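PDB 3FNR: arginyl-tRNA synthetase, which catalyses the ATP-dependent attachment of L-arginine to its cognate tRNA, releasing AMP and diphosphate, as a monomeric class I aminoacyl-tRNA synthetase. Local coordinates for residues L86-S89 against I90-V94. The protein carries 1 engineered substitution. Sequence-based numbering, arbitrary orientation.
Sequences LGLS and ILLSV
Ile90 N donates to Leu86 O at 3.3 Å, the first of four successive i-to-i+4 bonds that make this piece of helix 80-98 regular alpha helix within the class I catalytic region. Gly87 O takes the N-H of Leu91, Leu88 O that of Leu92, and Ser89 O that of Ser93. The last two are the shorter, Ser93 N lying 3.1 Å from Ser89 O, and every carbonyl of residues 86-89 is thus satisfied by the backbone.

Most of the aliphatic residues are buried against neighbouring helices and loops, and Gly87, also buried, brings no side chain. Leu86 CG meets Ile90 CD1 at 4.3 Å one turn on, and both side chains also touch Ala143 of helix 136-157. Ile90 reaches Leu118 and Ala122 of helix 113-126 as well, its branched chain touching both helices. On another side of the helix, Leu88 CD1 and Leu92 CD1 approach to 4.2 Å with their chains at a slant; Leu92 also packs on Tyr105, whereas Leu88, against Ile136, stays partly open to solvent.

Both serines are buried, and their short hydroxyls can return to a carbonyl of the preceding turn. Ser89 OG is hydrogen-bonded to Leu85 O and additionally to Tyr110 N, tying the helix to the chain near Tyr109. With chi1 at 78°, Ser93 OG sits between its own N and carbonyl carbon and turns back to Ile90 O. That oxygen accepts twice from one face of its plane: Val94 N lies 2.9 Å from Ile90 O, and Ser93 OG lies 3.3 Å from Ile90 O with a C=O...OG angle of 116°.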
ATOM      1  N   LEU A  86     -13.584  19.041  11.439  1.00 57.62           N
ATOM      2  CA  LEU A  86     -12.485  18.636  12.316  1.00 56.82           C
ATOM      3  C   LEU A  86     -12.133  19.735  13.331  1.00 57.50           C
ATOM      4  O   LEU A  86     -11.903  19.442  14.502  1.00 56.92           O
ATOM      5  CB  LEU A  86     -11.252  18.239  11.497  1.00 53.91           C
ATOM      6  CG  LEU A  86     -10.016  17.780  12.269  1.00 53.18           C
ATOM      7  CD1 LEU A  86     -10.225  16.369  12.827  1.00 51.81           C
ATOM      8  CD2 LEU A  86      -8.781  17.853  11.379  1.00 55.74           C
ATOM      9  N   GLY A  87     -12.096  20.989  12.878  1.00 59.43           N
ATOM     10  CA  GLY A  87     -11.888  22.134  13.770  1.00 60.30           C
ATOM     11  C   GLY A  87     -13.045  22.303  14.740  1.00 61.08           C
ATOM     12  O   GLY A  87     -12.839  22.610  15.919  1.00 64.42           O
ATOM     13  N   LEU A  88     -14.259  22.082  14.235  1.00 61.07           N
ATOM     14  CA  LEU A  88     -15.483  22.139  15.033  1.00 60.75           C
ATOM     15  C   LEU A  88     -15.492  21.095  16.141  1.00 60.24           C
ATOM     16  O   LEU A  88     -15.802  21.409  17.291  1.00 64.22           O
ATOM     17  CB  LEU A  88     -16.710  21.944  14.138  1.00 60.05           C
ATOM     18  CG  LEU A  88     -18.089  22.057  14.799  1.00 63.52           C
ATOM     19  CD1 LEU A  88     -18.396  23.498  15.195  1.00 66.91           C
ATOM     20  CD2 LEU A  88     -19.170  21.518  13.882  1.00 63.53           C
ATOM     21  N   SER A  89     -15.137  19.862  15.781  1.00 58.15           N
ATOM     22  CA  SER A  89     -15.176  18.719  16.691  1.00 54.62           C
ATOM     23  C   SER A  89     -14.191  18.837  17.848  1.00 50.49           C
ATOM     24  O   SER A  89     -14.512  18.445  18.969  1.00 56.55           O
ATOM     25  CB  SER A  89     -14.928  17.420  15.921  1.00 58.65           C
ATOM     26  OG  SER A  89     -15.886  17.262  14.883  1.00 62.94           O
ATOM     27  N   ILE A  90     -13.004  19.373  17.569  1.00 41.96           N
ATOM     28  CA  ILE A  90     -11.972  19.612  18.594  1.00 52.43           C
ATOM     29  C   ILE A  90     -12.418  20.664  19.600  1.00 52.95           C
ATOM     30  O   ILE A  90     -12.247  20.482  20.812  1.00 57.97           O
ATOM     31  CB  ILE A  90     -10.629  20.043  17.962  1.00 53.29           C
ATOM     32  CG1 ILE A  90     -10.032  18.880  17.180  1.00 55.27           C
ATOM     33  CG2 ILE A  90      -9.607  20.512  19.024  1.00 50.08           C
ATOM     34  CD1 ILE A  90      -9.026  19.324  16.184  1.00 45.73           C
ATOM     35  N   LEU A  91     -12.990  21.752  19.082  1.00 61.53           N
ATOM     36  CA  LEU A  91     -13.587  22.812  19.898  1.00 65.77           C
ATOM     37  C   LEU A  91     -14.632  22.256  20.871  1.00 68.51           C
ATOM     38  O   LEU A  91     -14.626  22.591  22.060  1.00 70.42           O
ATOM     39  CB  LEU A  91     -14.228  23.879  18.999  1.00 63.96           C
ATOM     40  CG  LEU A  91     -15.052  24.967  19.700  1.00 63.02           C
ATOM     41  CD1 LEU A  91     -14.137  26.051  20.224  1.00 59.79           C
ATOM     42  CD2 LEU A  91     -16.110  25.552  18.778  1.00 56.92           C
ATOM     43  N   LEU A  92     -15.501  21.391  20.350  1.00 69.43           N
ATOM     44  CA  LEU A  92     -16.598  20.809  21.113  1.00 71.20           C
ATOM     45  C   LEU A  92     -16.118  19.878  22.226  1.00 73.61           C
ATOM     46  O   LEU A  92     -16.679  19.878  23.326  1.00 72.92           O
ATOM     47  CB  LEU A  92     -17.569  20.087  20.174  1.00 70.91           C
ATOM     48  CG  LEU A  92     -18.812  20.822  19.650  1.00 71.30           C
ATOM     49  CD1 LEU A  92     -18.544  22.257  19.191  1.00 70.82           C
ATOM     50  CD2 LEU A  92     -19.459  20.022  18.527  1.00 70.34           C
ATOM     51  N   SER A  93     -15.069  19.105  21.947  1.00 74.35           N
ATOM     52  CA  SER A  93     -14.508  18.209  22.956  1.00 77.79           C
ATOM     53  C   SER A  93     -13.612  18.937  23.967  1.00 79.32           C
ATOM     54  O   SER A  93     -13.383  18.423  25.063  1.00 80.06           O
ATOM     55  CB  SER A  93     -13.779  17.024  22.316  1.00 76.35           C
ATOM     56  OG  SER A  93     -12.503  17.399  21.850  1.00 75.12           O
ATOM     57  N   VAL A  94     -13.101  20.113  23.592  1.00 80.31           N
ATOM     58  CA  VAL A  94     -12.449  21.021  24.548  1.00 79.42           C
ATOM     59  C   VAL A  94     -13.508  21.540  25.529  1.00 79.70           C
ATOM     60  O   VAL A  94     -13.288  21.558  26.741  1.00 77.84           O
ATOM     61  CB  VAL A  94     -11.686  22.194  23.838  1.00 80.47           C
ATOM     62  CG1 VAL A  94     -11.520  23.413  24.750  1.00 80.61           C
ATOM     63  CG2 VAL A  94     -10.319  21.740  23.350  1.00 80.57           C
TER